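Local structure of beta-lactamase (Klebsiella pneumoniae, 6HUH) at residues A[56-61]-A[95-100]; A[61-66]-A[174-179]; A[68-73]-A[180-185]; A[117-122]-A[130-135]. The protein probably hydrolyses beta-lactam antibiotics to substituted beta-amino acids as a class D beta-lactamase, conferring antibiotic resistance. One frame throughout, in Å; residues are numbered along the deposited sequence.

Interaction 1 of 4, residues A[56-61]-A[95-100]; sequences PLALMG and SRWMTY
A58 and M98 face each other with CA atoms 8.8 Å apart where helices 56-64 and 94-99 run nearly antiparallel, their local axes 12.0 Å apart at closest approach and at 164° to each other. This separation is wide for helix packing, and the side chains of W97 and M98 span it. Helix 56-64 comes soon after S51, the predicted acylated serine, and K54, whose NZ is carboxylated. The side chain of W97 is about 8 Å from that of S51, which puts the contact, in the helical domain, close to the predicted acylation site.

W97 has CG anti to its backbone N (chi1 174°), which sends the indole straight across the gap. It arrives edge-on, and its benzo rim does the touching: CH2 lies 3.6 Å from A58 N and 3.8 Å from L57 CB, both near the ring plane. CZ3 reaches A58 CB at 4.0 Å. M98 bends at chi2 (-56°) and lays its methylthio end alongside the indole, with SD above one face near the rim, while CE meets A58 CB. The methyl of A58 therefore touches both W97 and M98.

At the far end of the indole, NE1 is hydrogen-bonded to S106 OG, which helps to set the rotation of the ring. M98 also packs on I183 and L184, and L57 on helix 103-113.

All four touching residues are buried, and no hydrogen bond crosses. Cohesion here must come from dispersion and the exclusion of water, with the one polar group of the indole satisfied outside the contact.

Interaction 2 of 4, residues A[61-66]-A[174-179]; sequences GYDSGF and AQTLQH
The hydroxyl of Y62, whose ring lies against H179, is hydrogen-bonded to D69 O, so the tyrosine is tethered at its far end while its face packs on helix 174-184. This is helix-to-helix packing in the all-helical domain of the penicillin-recognising fold: the C-terminal turn of helix 56-64 rests against the first turns of helix 174-184, with the CA atoms of Y62 and T176 only 5.3 Å apart.

The main contact is a CH-pi interaction. H179 CB stands over the centre of the Y62 ring, 3.5 Å from its centroid and 10° off the normal. The imidazole continues past the phenol. Its plane is turned only 21° from that of Y62, but the rings are slid apart and barely overlap, with centroids separated by 4.9 Å.

H179 ND1 and D63 OD2 are satisfied from outside the contact of the two helices, by E70 of the loop after helix 56-64 and by the hydroxyl of Y121 on helix 115-124. Beside the ring pair, nearer the backbones, T176 fills the close approach. Its methyl, anti to the backbone N, comes within 3.7 Å of Y62 CB, and OG1 lies 3.6 Å from Y62 C.

Interaction 3 of 4, residues A[68-73]-A[180-185]; sequences VDEQLP and TANILR
One carboxylate oxygen of E70 is gripped by two side chains of the same helix: OE2 accepts from N182 ND2 and also from H179 ND1, one helical turn earlier. The glutamate projects from an Asx turn in the loop after helix 56-64. There D69 OD1 accepts from Q71 N at 3.0 Å. L72 N reaches the same D69 OD1 at 2.9 Å, and the pair of bonds holds the peptides on the C-terminal side of E70 in a tight bend. L72 O closes the same bend by accepting from V68 N and D69 N on one face of its plane. A cis peptide bond then leads into P73.

The bond from N182 ND2 to E70 OE2 is 2.7 Å long and nearly straight at 166°. It leaves N182 in the amide plane but meets the oxygen 39° above the carboxylate plane. Two donors on OE2 restrain where that oxygen lies, and its negative charge would probably favour a protonated H179.

The backbone of E70 pairs with S95, tying the loop to helix 94-99, while Q71 and L72 pack on R185 and P187 of the second subunit.

Alongside the polar bond the aliphatic part of E70 lies on helix 174-184. A bend at chi2 turns the carboxylate to N182, while CG, set beside the backbone N (chi1 -59°), leans on the buried I183 and touches its CG2 at 3.6 Å.

Interaction 4 of 4, residues A[117-122]-A[130-135]; sequences RFQQYV and RDLSGN
The loop that follows helix 115-124 folds back over this helix, and L132 packs against the flank of the helix formed by F118, Q119 and V122. The L132 CD1 methyl is the hub. It stands over one face of the F118 ring, in a CH-pi contact 4.1 Å from the centroid, lies 3.6 Å from V122 CG2, which meets it tip to tip, and sits 3.5 Å from Q119 NE2. V122 CG1, anti to the backbone N, is the branch that reaches the backbone of R130 instead, at 3.7 Å from CA.

Next to this apolar patch the Q119 amide holds the loop backbone. NE2 donates to R130 O over 3.1 Å, the bond lying in both the amide and the carbonyl plane, and also bonds D123 OD1. The bend at chi2 (71°) brings the amide alongside L132. A water extends the grip: it donates to Q119 OE1 and R130 O and accepts from L132 N at 2.8 Å. D131 OD1 accepts from S133 N, an Asx turn with L132 at its middle, and from S133 OG as well.

F118 also packs on M60 of helix 56-64, T110 of helix 103-113 and L142 of helix 141-144, so the loop is docked at a junction of four helices.

From the N terminus, helix 56-64 opens interaction 1 and then interaction 2, sharing G61, and the loop after it opens interaction 3. Interaction 1 closes first, at helix 94-99. Interaction 4 follows as a short local closure between helix 115-124 and its trailing loop. Helix 174-184 then closes interaction 2 with its early turns and interaction 3 with its last. Interactions 1, 2 and 3 thus cross one another, while interaction 4 falls within the spans of 2 and 3. Together they bind helices 56-64, 94-99 and 174-184 into one helical block, to which M60 and D63 join helix 115-124 through F118, V122 and Y121.

Interaction 1 of 4, residues A[56-61]-A[95-100]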
loop_
_atom_site.group_PDB
_atom_site.type_symbol
_atom_site.label_atom_id
_atom_site.label_comp_id
_atom_site.label_asym_id
_atom_site.label_seq_id
_atom_site.Cartn_x
_atom_site.Cartn_y
_atom_site.Cartn_z
ATOM N N PRO A 56 -16.049 -6.848 7.632
ATOM C CA PRO A 56 -17.384 -6.214 7.704
ATOM C C PRO A 56 -17.333 -4.700 7.917
ATOM O O PRO A 56 -18.201 -4.007 7.396
ATOM C CB PRO A 56 -18.068 -6.916 8.872
ATOM C CG PRO A 56 -17.026 -7.640 9.579
ATOM C CD PRO A 56 -15.920 -7.922 8.639
ATOM N N LEU A 57 -16.297 -4.190 8.626
ATOM C CA LEU A 57 -16.087 -2.759 8.863
ATOM C C LEU A 57 -15.783 -1.998 7.556
ATOM O O LEU A 57 -16.349 -0.924 7.336
ATOM C CB LEU A 57 -15.014 -2.499 9.944
ATOM C CG LEU A 57 -15.402 -2.786 11.407
ATOM C CD1 LEU A 57 -14.251 -2.507 12.342
ATOM C CD2 LEU A 57 -16.588 -1.952 11.860
ATOM N N ALA A 58 -14.941 -2.575 6.663
ATOM C CA ALA A 58 -14.635 -1.978 5.350
ATOM C C ALA A 58 -15.922 -1.816 4.524
ATOM O O ALA A 58 -16.057 -0.820 3.821
ATOM C CB ALA A 58 -13.641 -2.837 4.586
ATOM N N LEU A 59 -16.877 -2.769 4.643
ATOM C CA LEU A 59 -18.162 -2.724 3.942
ATOM C C LEU A 59 -19.081 -1.647 4.512
ATOM O O LEU A 59 -19.702 -0.911 3.735
ATOM C CB LEU A 59 -18.858 -4.082 3.991
ATOM C CG LEU A 59 -18.192 -5.222 3.247
ATOM C CD1 LEU A 59 -18.588 -6.540 3.868
ATOM C CD2 LEU A 59 -18.544 -5.185 1.757
ATOM N N MET A 60 -19.172 -1.563 5.870
ATOM C CA MET A 60 -19.966 -0.566 6.600
ATOM C C MET A 60 -19.458 0.804 6.180
ATOM O O MET A 60 -20.242 1.623 5.691
ATOM C CB MET A 60 -19.813 -0.724 8.128
ATOM C CG MET A 60 -20.409 -1.982 8.690
ATOM S SD MET A 60 -20.247 -2.046 10.500
ATOM C CE MET A 60 -20.204 -3.835 10.750
ATOM N N GLY A 61 -18.146 0.997 6.317
ATOM C CA GLY A 61 -17.429 2.217 5.954
ATOM C C GLY A 61 -17.583 2.672 4.517
ATOM O O GLY A 61 -17.711 3.866 4.271
ATOM N N SER A 95 -6.176 1.647 3.231
ATOM C CA SER A 95 -5.185 0.691 2.713
ATOM C C SER A 95 -4.174 0.309 3.807
ATOM O O SER A 95 -3.813 -0.862 3.951
ATOM C CB SER A 95 -4.470 1.289 1.499
ATOM O OG SER A 95 -3.583 0.363 0.894
ATOM N N ARG A 96 -3.726 1.319 4.559
ATOM C CA ARG A 96 -2.789 1.232 5.675
ATOM C C ARG A 96 -3.497 0.642 6.916
ATOM O O ARG A 96 -2.846 0.009 7.743
ATOM C CB ARG A 96 -2.209 2.634 5.958
ATOM C CG ARG A 96 -1.122 2.654 7.008
ATOM C CD ARG A 96 -0.477 4.011 7.124
ATOM N NE ARG A 96 0.367 4.098 8.320
ATOM C CZ ARG A 96 1.666 3.814 8.344
ATOM N NH1 ARG A 96 2.284 3.409 7.242
ATOM N NH2 ARG A 96 2.355 3.936 9.470
ATOM N N TRP A 97 -4.828 0.860 7.031
ATOM C CA TRP A 97 -5.721 0.370 8.098
ATOM C C TRP A 97 -5.731 -1.137 8.102
ATOM O O TRP A 97 -5.467 -1.757 9.125
ATOM C CB TRP A 97 -7.133 0.880 7.800
ATOM C CG TRP A 97 -8.235 0.381 8.676
ATOM C CD1 TRP A 97 -8.233 0.327 10.038
ATOM C CD2 TRP A 97 -9.581 0.098 8.264
ATOM N NE1 TRP A 97 -9.469 -0.063 10.496
ATOM C CE2 TRP A 97 -10.317 -0.211 9.427
ATOM C CE3 TRP A 97 -10.218 0.005 7.015
ATOM C CZ2 TRP A 97 -11.667 -0.579 9.381
ATOM C CZ3 TRP A 97 -11.548 -0.366 6.967
ATOM C CH2 TRP A 97 -12.264 -0.642 8.138
ATOM N N MET A 98 -6.004 -1.722 6.928
ATOM C CA MET A 98 -6.053 -3.160 6.700
ATOM C C MET A 98 -4.696 -3.807 6.934
ATOM O O MET A 98 -4.614 -4.815 7.649
ATOM C CB MET A 98 -6.571 -3.463 5.282
ATOM C CG MET A 98 -8.033 -3.171 5.107
ATOM S SD MET A 98 -9.065 -4.057 6.306
ATOM C CE MET A 98 -10.575 -4.076 5.452
ATOM N N THR A 99 -3.634 -3.187 6.370
ATOM C CA THR A 99 -2.244 -3.638 6.419
ATOM C C THR A 99 -1.724 -3.783 7.875
ATOM O O THR A 99 -1.483 -4.915 8.302
ATOM C CB THR A 99 -1.364 -2.747 5.514
ATOM O OG1 THR A 99 -1.896 -2.783 4.182
ATOM C CG2 THR A 99 0.083 -3.200 5.464
ATOM N N TYR A 100 -1.601 -2.677 8.631
ATOM C CA TYR A 100 -1.064 -2.689 9.999
ATOM C C TYR A 100 -2.155 -2.872 11.103
ATOM O O TYR A 100 -1.860 -2.657 12.288
ATOM C CB TYR A 100 -0.178 -1.448 10.241
ATOM C CG TYR A 100 0.764 -1.205 9.084
ATOM C CD1 TYR A 100 1.966 -1.901 8.979
ATOM C CD2 TYR A 100 0.414 -0.355 8.045
ATOM C CE1 TYR A 100 2.801 -1.736 7.877
ATOM C CE2 TYR A 100 1.241 -0.182 6.941
ATOM C CZ TYR A 100 2.427 -0.882 6.854
ATOM O OH TYR A 100 3.212 -0.710 5.742
#

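Interaction 2 of 4, residues A[61-66]-A[174-179]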
loop_
_atom_site.group_PDB
_atom_site.type_symbol
_atom_site.label_atom_id
_atom_site.label_comp_id
_atom_site.label_asym_id
_atom_site.label_seq_id
_atom_site.Cartn_x
_atom_site.Cartn_y
_atom_site.Cartn_z
ATOM N N GLY A 61 -18.146 0.997 6.317
ATOM C CA GLY A 61 -17.429 2.217 5.954
ATOM C C GLY A 61 -17.583 2.672 4.517
ATOM O O GLY A 61 -17.711 3.866 4.271
ATOM N N TYR A 62 -17.598 1.748 3.560
ATOM C CA TYR A 62 -17.812 2.152 2.177
ATOM C C TYR A 62 -19.276 2.346 1.840
ATOM O O TYR A 62 -19.590 3.215 1.041
ATOM C CB TYR A 62 -17.158 1.197 1.186
ATOM C CG TYR A 62 -15.658 1.361 1.132
ATOM C CD1 TYR A 62 -15.078 2.484 0.545
ATOM C CD2 TYR A 62 -14.812 0.386 1.652
ATOM C CE1 TYR A 62 -13.694 2.641 0.507
ATOM C CE2 TYR A 62 -13.430 0.537 1.627
ATOM C CZ TYR A 62 -12.874 1.662 1.054
ATOM O OH TYR A 62 -11.510 1.755 1.034
ATOM N N ASP A 63 -20.167 1.557 2.437
ATOM C CA ASP A 63 -21.602 1.659 2.179
ATOM C C ASP A 63 -22.187 2.966 2.713
ATOM O O ASP A 63 -23.020 3.579 2.048
ATOM C CB ASP A 63 -22.347 0.445 2.775
ATOM C CG ASP A 63 -23.795 0.359 2.349
ATOM O OD1 ASP A 63 -24.051 0.183 1.112
ATOM O OD2 ASP A 63 -24.681 0.445 3.243
ATOM N N SER A 64 -21.764 3.366 3.929
ATOM C CA SER A 64 -22.250 4.560 4.601
ATOM C C SER A 64 -21.606 5.833 4.068
ATOM O O SER A 64 -22.227 6.889 4.124
ATOM C CB SER A 64 -22.074 4.435 6.108
ATOM O OG SER A 64 -20.728 4.172 6.465
ATOM N N GLY A 65 -20.389 5.727 3.532
ATOM C CA GLY A 65 -19.676 6.865 2.972
ATOM C C GLY A 65 -18.562 7.415 3.837
ATOM O O GLY A 65 -17.950 8.426 3.470
ATOM N N PHE A 66 -18.285 6.762 4.992
ATOM C CA PHE A 66 -17.202 7.162 5.884
ATOM C C PHE A 66 -15.874 7.001 5.166
ATOM O O PHE A 66 -15.000 7.872 5.267
ATOM C CB PHE A 66 -17.176 6.311 7.158
ATOM C CG PHE A 66 -16.102 6.794 8.104
ATOM C CD1 PHE A 66 -16.240 8.001 8.780
ATOM C CD2 PHE A 66 -14.923 6.089 8.260
ATOM C CE1 PHE A 66 -15.255 8.456 9.649
ATOM C CE2 PHE A 66 -13.915 6.567 9.100
ATOM C CZ PHE A 66 -14.095 7.744 9.796
ATOM N N ALA A 174 -21.583 -2.819 -5.766
ATOM C CA ALA A 174 -20.459 -3.431 -6.458
ATOM C C ALA A 174 -19.164 -2.700 -6.082
ATOM O O ALA A 174 -18.187 -3.358 -5.699
ATOM C CB ALA A 174 -20.686 -3.371 -7.964
ATOM N N GLN A 175 -19.178 -1.344 -6.150
ATOM C CA GLN A 175 -18.044 -0.494 -5.805
ATOM C C GLN A 175 -17.656 -0.584 -4.314
ATOM O O GLN A 175 -16.467 -0.455 -4.013
ATOM C CB GLN A 175 -18.214 0.951 -6.266
ATOM C CG GLN A 175 -19.430 1.698 -5.695
ATOM C CD GLN A 175 -20.757 1.428 -6.394
ATOM O OE1 GLN A 175 -20.926 0.513 -7.226
ATOM N NE2 GLN A 175 -21.755 2.212 -6.024
ATOM N N THR A 176 -18.617 -0.891 -3.392
ATOM C CA THR A 176 -18.297 -1.120 -1.974
ATOM C C THR A 176 -17.482 -2.407 -1.905
ATOM O O THR A 176 -16.460 -2.429 -1.222
ATOM C CB THR A 176 -19.566 -1.130 -1.085
ATOM O OG1 THR A 176 -20.066 0.210 -0.960
ATOM C CG2 THR A 176 -19.302 -1.680 0.314
ATOM N N LEU A 177 -17.902 -3.457 -2.668
ATOM C CA LEU A 177 -17.229 -4.764 -2.730
ATOM C C LEU A 177 -15.869 -4.624 -3.375
ATOM O O LEU A 177 -14.938 -5.301 -2.937
ATOM C CB LEU A 177 -18.044 -5.825 -3.511
ATOM C CG LEU A 177 -19.407 -6.295 -2.960
ATOM C CD1 LEU A 177 -20.076 -7.239 -3.940
ATOM C CD2 LEU A 177 -19.271 -6.980 -1.602
ATOM N N GLN A 178 -15.746 -3.765 -4.416
ATOM C CA GLN A 178 -14.468 -3.554 -5.086
ATOM C C GLN A 178 -13.482 -2.767 -4.216
ATOM O O GLN A 178 -12.328 -3.164 -4.125
ATOM C CB GLN A 178 -14.635 -2.943 -6.480
ATOM C CG GLN A 178 -13.405 -3.104 -7.384
ATOM C CD GLN A 178 -13.188 -4.513 -7.911
ATOM O OE1 GLN A 178 -12.349 -5.278 -7.406
ATOM N NE2 GLN A 178 -13.907 -4.873 -8.971
ATOM N N HIS A 179 -13.919 -1.698 -3.545
ATOM C CA HIS A 179 -13.026 -0.947 -2.656
ATOM C C HIS A 179 -12.525 -1.844 -1.501
ATOM O O HIS A 179 -11.329 -1.834 -1.187
ATOM C CB HIS A 179 -13.726 0.290 -2.103
ATOM C CG HIS A 179 -13.822 1.448 -3.050
ATOM N ND1 HIS A 179 -12.731 1.885 -3.771
ATOM C CD2 HIS A 179 -14.861 2.290 -3.280
ATOM C CE1 HIS A 179 -13.149 2.946 -4.452
ATOM N NE2 HIS A 179 -14.424 3.223 -4.192
#

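Interaction 3 of 4, residues A[68-73]-A[180-185]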
loop_
_atom_site.group_PDB
_atom_site.type_symbol
_atom_site.label_atom_id
_atom_site.label_comp_id
_atom_site.label_asym_id
_atom_site.label_seq_id
_atom_site.Cartn_x
_atom_site.Cartn_y
_atom_site.Cartn_z
ATOM N N VAL A 68 -13.947 6.640 1.640
ATOM C CA VAL A 68 -14.146 7.146 0.281
ATOM C C VAL A 68 -13.633 6.141 -0.730
ATOM O O VAL A 68 -14.376 5.733 -1.626
ATOM C CB VAL A 68 -13.514 8.552 0.096
ATOM C CG1 VAL A 68 -13.641 9.046 -1.347
ATOM C CG2 VAL A 68 -14.121 9.550 1.066
ATOM N N ASP A 69 -12.344 5.779 -0.590
ATOM C CA ASP A 69 -11.624 4.811 -1.411
ATOM C C ASP A 69 -10.461 4.240 -0.615
ATOM O O ASP A 69 -10.529 4.204 0.602
ATOM C CB ASP A 69 -11.189 5.405 -2.781
ATOM C CG ASP A 69 -10.413 6.704 -2.750
ATOM O OD1 ASP A 69 -9.649 6.920 -1.786
ATOM O OD2 ASP A 69 -10.523 7.478 -3.719
ATOM N N GLU A 70 -9.405 3.811 -1.288
ATOM C CA GLU A 70 -8.244 3.171 -0.682
ATOM C C GLU A 70 -7.307 4.182 -0.022
ATOM O O GLU A 70 -6.558 3.849 0.895
ATOM C CB GLU A 70 -7.497 2.353 -1.753
ATOM C CG GLU A 70 -8.328 1.262 -2.420
ATOM C CD GLU A 70 -9.323 1.670 -3.495
ATOM O OE1 GLU A 70 -9.380 2.869 -3.857
ATOM O OE2 GLU A 70 -10.059 0.780 -3.973
ATOM N N GLN A 71 -7.334 5.410 -0.516
ATOM C CA GLN A 71 -6.475 6.485 -0.050
ATOM C C GLN A 71 -7.202 7.386 0.946
ATOM O O GLN A 71 -6.550 8.020 1.787
ATOM C CB GLN A 71 -5.959 7.351 -1.260
ATOM C CG GLN A 71 -5.364 6.623 -2.500
ATOM C CD GLN A 71 -4.065 5.844 -2.257
ATOM O OE1 GLN A 71 -4.054 4.735 -1.703
ATOM N NE2 GLN A 71 -2.935 6.372 -2.714
ATOM N N LEU A 72 -8.541 7.491 0.818
ATOM C CA LEU A 72 -9.316 8.410 1.639
ATOM C C LEU A 72 -10.384 7.771 2.498
ATOM O O LEU A 72 -11.006 6.789 2.083
ATOM C CB LEU A 72 -9.918 9.491 0.756
ATOM C CG LEU A 72 -8.902 10.498 0.236
ATOM C CD1 LEU A 72 -9.083 10.720 -1.236
ATOM C CD2 LEU A 72 -8.960 11.799 1.028
ATOM N N PRO A 73 -10.618 8.313 3.721
ATOM C CA PRO A 73 -9.929 9.450 4.368
ATOM C C PRO A 73 -8.580 9.101 5.021
ATOM O O PRO A 73 -8.376 7.983 5.490
ATOM C CB PRO A 73 -10.951 9.908 5.393
ATOM C CG PRO A 73 -11.622 8.617 5.832
ATOM C CD PRO A 73 -11.633 7.718 4.621
ATOM N N THR A 180 -13.436 -2.644 -0.912
ATOM C CA THR A 180 -13.139 -3.606 0.160
ATOM C C THR A 180 -12.098 -4.637 -0.322
ATOM O O THR A 180 -11.175 -4.954 0.422
ATOM C CB THR A 180 -14.445 -4.284 0.639
ATOM O OG1 THR A 180 -15.385 -3.280 1.079
ATOM C CG2 THR A 180 -14.202 -5.344 1.740
ATOM N N ALA A 181 -12.252 -5.144 -1.565
ATOM C CA ALA A 181 -11.361 -6.096 -2.220
ATOM C C ALA A 181 -9.955 -5.508 -2.372
ATOM O O ALA A 181 -8.969 -6.152 -2.008
ATOM C CB ALA A 181 -11.913 -6.456 -3.600
ATOM N N ASN A 182 -9.882 -4.284 -2.911
ATOM C CA ASN A 182 -8.643 -3.570 -3.169
ATOM C C ASN A 182 -7.797 -3.415 -1.915
ATOM O O ASN A 182 -6.678 -3.932 -1.883
ATOM C CB ASN A 182 -8.907 -2.232 -3.871
ATOM C CG ASN A 182 -9.420 -2.335 -5.304
ATOM O OD1 ASN A 182 -9.306 -3.358 -5.985
ATOM N ND2 ASN A 182 -9.967 -1.247 -5.822
ATOM N N ILE A 183 -8.357 -2.804 -0.854
ATOM C CA ILE A 183 -7.640 -2.621 0.416
ATOM C C ILE A 183 -7.262 -3.969 1.102
ATOM O O ILE A 183 -6.296 -3.984 1.868
ATOM C CB ILE A 183 -8.354 -1.636 1.389
ATOM C CG1 ILE A 183 -9.787 -2.059 1.735
ATOM C CG2 ILE A 183 -8.319 -0.250 0.820
ATOM C CD1 ILE A 183 -10.433 -1.259 2.882
ATOM N N LEU A 184 -7.973 -5.091 0.762
ATOM C CA LEU A 184 -7.775 -6.469 1.307
ATOM C C LEU A 184 -6.941 -7.430 0.417
ATOM O O LEU A 184 -6.723 -8.575 0.813
ATOM C CB LEU A 184 -9.141 -7.160 1.587
ATOM C CG LEU A 184 -9.941 -6.802 2.831
ATOM C CD1 LEU A 184 -11.246 -7.531 2.822
ATOM C CD2 LEU A 184 -9.180 -7.144 4.089
ATOM N N ARG A 185 -6.539 -6.982 -0.796
ATOM C CA ARG A 185 -5.768 -7.741 -1.789
ATOM C C ARG A 185 -4.408 -8.201 -1.267
ATOM O O ARG A 185 -3.704 -7.450 -0.594
ATOM C CB ARG A 185 -5.629 -6.935 -3.079
ATOM C CG ARG A 185 -5.059 -7.712 -4.254
ATOM C CD ARG A 185 -6.104 -8.023 -5.314
ATOM N NE ARG A 185 -5.500 -8.126 -6.645
ATOM C CZ ARG A 185 -4.835 -9.186 -7.090
ATOM N NH1 ARG A 185 -4.678 -10.258 -6.315
ATOM N NH2 ARG A 185 -4.304 -9.178 -8.305
#

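Interaction 4 of 4, residues A[117-122]-A[130-135]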
loop_
_atom_site.group_PDB
_atom_site.type_symbol
_atom_site.label_atom_id
_atom_site.label_comp_id
_atom_site.label_asym_id
_atom_site.label_seq_id
_atom_site.Cartn_x
_atom_site.Cartn_y
_atom_site.Cartn_z
ATOM N N ARG A 117 -26.612 1.929 13.930
ATOM C CA ARG A 117 -26.243 1.536 12.559
ATOM C C ARG A 117 -25.285 0.326 12.612
ATOM O O ARG A 117 -25.454 -0.621 11.844
ATOM C CB ARG A 117 -25.587 2.712 11.819
ATOM C CG ARG A 117 -26.213 3.072 10.471
ATOM C CD ARG A 117 -25.708 4.446 10.027
ATOM N NE ARG A 117 -25.758 4.659 8.575
ATOM C CZ ARG A 117 -25.157 5.669 7.949
ATOM N NH1 ARG A 117 -24.445 6.555 8.635
ATOM N NH2 ARG A 117 -25.257 5.796 6.634
ATOM N N PHE A 118 -24.308 0.351 13.549
ATOM C CA PHE A 118 -23.321 -0.703 13.776
ATOM C C PHE A 118 -24.045 -2.018 13.969
ATOM O O PHE A 118 -23.834 -2.949 13.195
ATOM C CB PHE A 118 -22.448 -0.345 15.001
ATOM C CG PHE A 118 -21.286 -1.249 15.358
ATOM C CD1 PHE A 118 -20.536 -1.870 14.369
ATOM C CD2 PHE A 118 -20.874 -1.384 16.676
ATOM C CE1 PHE A 118 -19.439 -2.659 14.698
ATOM C CE2 PHE A 118 -19.765 -2.158 17.004
ATOM C CZ PHE A 118 -19.060 -2.804 16.017
ATOM N N GLN A 119 -24.981 -2.054 14.936
ATOM C CA GLN A 119 -25.825 -3.207 15.227
ATOM C C GLN A 119 -26.663 -3.583 14.018
ATOM O O GLN A 119 -26.756 -4.760 13.750
ATOM C CB GLN A 119 -26.715 -2.942 16.455
ATOM C CG GLN A 119 -27.369 -4.180 17.069
ATOM C CD GLN A 119 -26.382 -5.077 17.784
ATOM O OE1 GLN A 119 -25.912 -4.772 18.885
ATOM N NE2 GLN A 119 -26.068 -6.224 17.184
ATOM N N GLN A 120 -27.248 -2.619 13.272
ATOM C CA GLN A 120 -28.058 -2.928 12.081
ATOM C C GLN A 120 -27.246 -3.704 11.046
ATOM O O GLN A 120 -27.726 -4.721 10.518
ATOM C CB GLN A 120 -28.602 -1.656 11.443
ATOM C CG GLN A 120 -29.790 -1.052 12.157
ATOM C CD GLN A 120 -30.115 0.330 11.645
ATOM O OE1 GLN A 120 -30.106 1.309 12.404
ATOM N NE2 GLN A 120 -30.441 0.430 10.352
ATOM N N TYR A 121 -25.994 -3.234 10.785
ATOM C CA TYR A 121 -25.052 -3.848 9.859
ATOM C C TYR A 121 -24.674 -5.249 10.364
ATOM O O TYR A 121 -24.859 -6.197 9.616
ATOM C CB TYR A 121 -23.805 -2.976 9.693
ATOM C CG TYR A 121 -23.921 -1.840 8.696
ATOM C CD1 TYR A 121 -23.855 -2.080 7.325
ATOM C CD2 TYR A 121 -23.940 -0.516 9.118
ATOM C CE1 TYR A 121 -23.911 -1.039 6.399
ATOM C CE2 TYR A 121 -23.987 0.537 8.200
ATOM C CZ TYR A 121 -23.965 0.270 6.838
ATOM O OH TYR A 121 -23.989 1.284 5.905
ATOM N N VAL A 122 -24.229 -5.398 11.641
ATOM C CA VAL A 122 -23.843 -6.703 12.239
ATOM C C VAL A 122 -25.003 -7.705 12.160
ATOM O O VAL A 122 -24.758 -8.864 11.821
ATOM C CB VAL A 122 -23.226 -6.592 13.664
ATOM C CG1 VAL A 122 -22.969 -7.955 14.288
ATOM C CG2 VAL A 122 -21.928 -5.805 13.613
ATOM N N ARG A 130 -23.242 -11.890 16.971
ATOM C CA ARG A 130 -23.815 -10.549 16.829
ATOM C C ARG A 130 -23.799 -9.719 18.162
ATOM O O ARG A 130 -24.369 -8.614 18.227
ATOM C CB ARG A 130 -25.225 -10.625 16.187
ATOM C CG ARG A 130 -25.307 -11.513 14.941
ATOM C CD ARG A 130 -26.567 -11.288 14.132
ATOM N NE ARG A 130 -27.686 -12.099 14.609
ATOM C CZ ARG A 130 -28.869 -12.181 14.006
ATOM N NH1 ARG A 130 -29.101 -11.503 12.884
ATOM N NH2 ARG A 130 -29.828 -12.945 14.515
ATOM N N ASP A 131 -23.090 -10.233 19.201
ATOM C CA ASP A 131 -23.008 -9.553 20.495
ATOM C C ASP A 131 -22.034 -8.385 20.489
ATOM O O ASP A 131 -20.821 -8.590 20.453
ATOM C CB ASP A 131 -22.671 -10.540 21.616
ATOM C CG ASP A 131 -23.124 -10.073 22.984
ATOM O OD1 ASP A 131 -23.097 -8.844 23.235
ATOM O OD2 ASP A 131 -23.523 -10.935 23.802
ATOM N N LEU A 132 -22.558 -7.159 20.520
ATOM C CA LEU A 132 -21.693 -5.972 20.516
ATOM C C LEU A 132 -21.831 -5.185 21.828
ATOM O O LEU A 132 -21.681 -3.963 21.833
ATOM C CB LEU A 132 -21.948 -5.071 19.280
ATOM C CG LEU A 132 -22.209 -5.764 17.939
ATOM C CD1 LEU A 132 -22.854 -4.838 16.982
ATOM C CD2 LEU A 132 -20.935 -6.339 17.334
ATOM N N SER A 133 -22.109 -5.891 22.940
ATOM C CA SER A 133 -22.269 -5.272 24.252
ATOM C C SER A 133 -20.938 -4.884 24.879
ATOM O O SER A 133 -20.897 -3.999 25.736
ATOM C CB SER A 133 -23.069 -6.178 25.179
ATOM O OG SER A 133 -22.428 -7.425 25.376
ATOM N N GLY A 134 -19.869 -5.534 24.423
ATOM C CA GLY A 134 -18.503 -5.308 24.883
ATOM C C GLY A 134 -18.178 -5.962 26.215
ATOM O O GLY A 134 -18.730 -7.016 26.573
ATOM N N ASN A 135 -17.260 -5.319 26.955
ATOM C CA ASN A 135 -16.780 -5.764 28.265
ATOM C C ASN A 135 -17.858 -5.544 29.335
ATOM O O ASN A 135 -18.667 -4.628 29.177
ATOM C CB ASN A 135 -15.491 -5.025 28.633
ATOM C CG ASN A 135 -14.462 -5.041 27.526
ATOM O OD1 ASN A 135 -13.927 -6.090 27.146
ATOM N ND2 ASN A 135 -14.206 -3.879 26.953
HETATM O O HOH W 1 -25.341 -6.826 20.557
#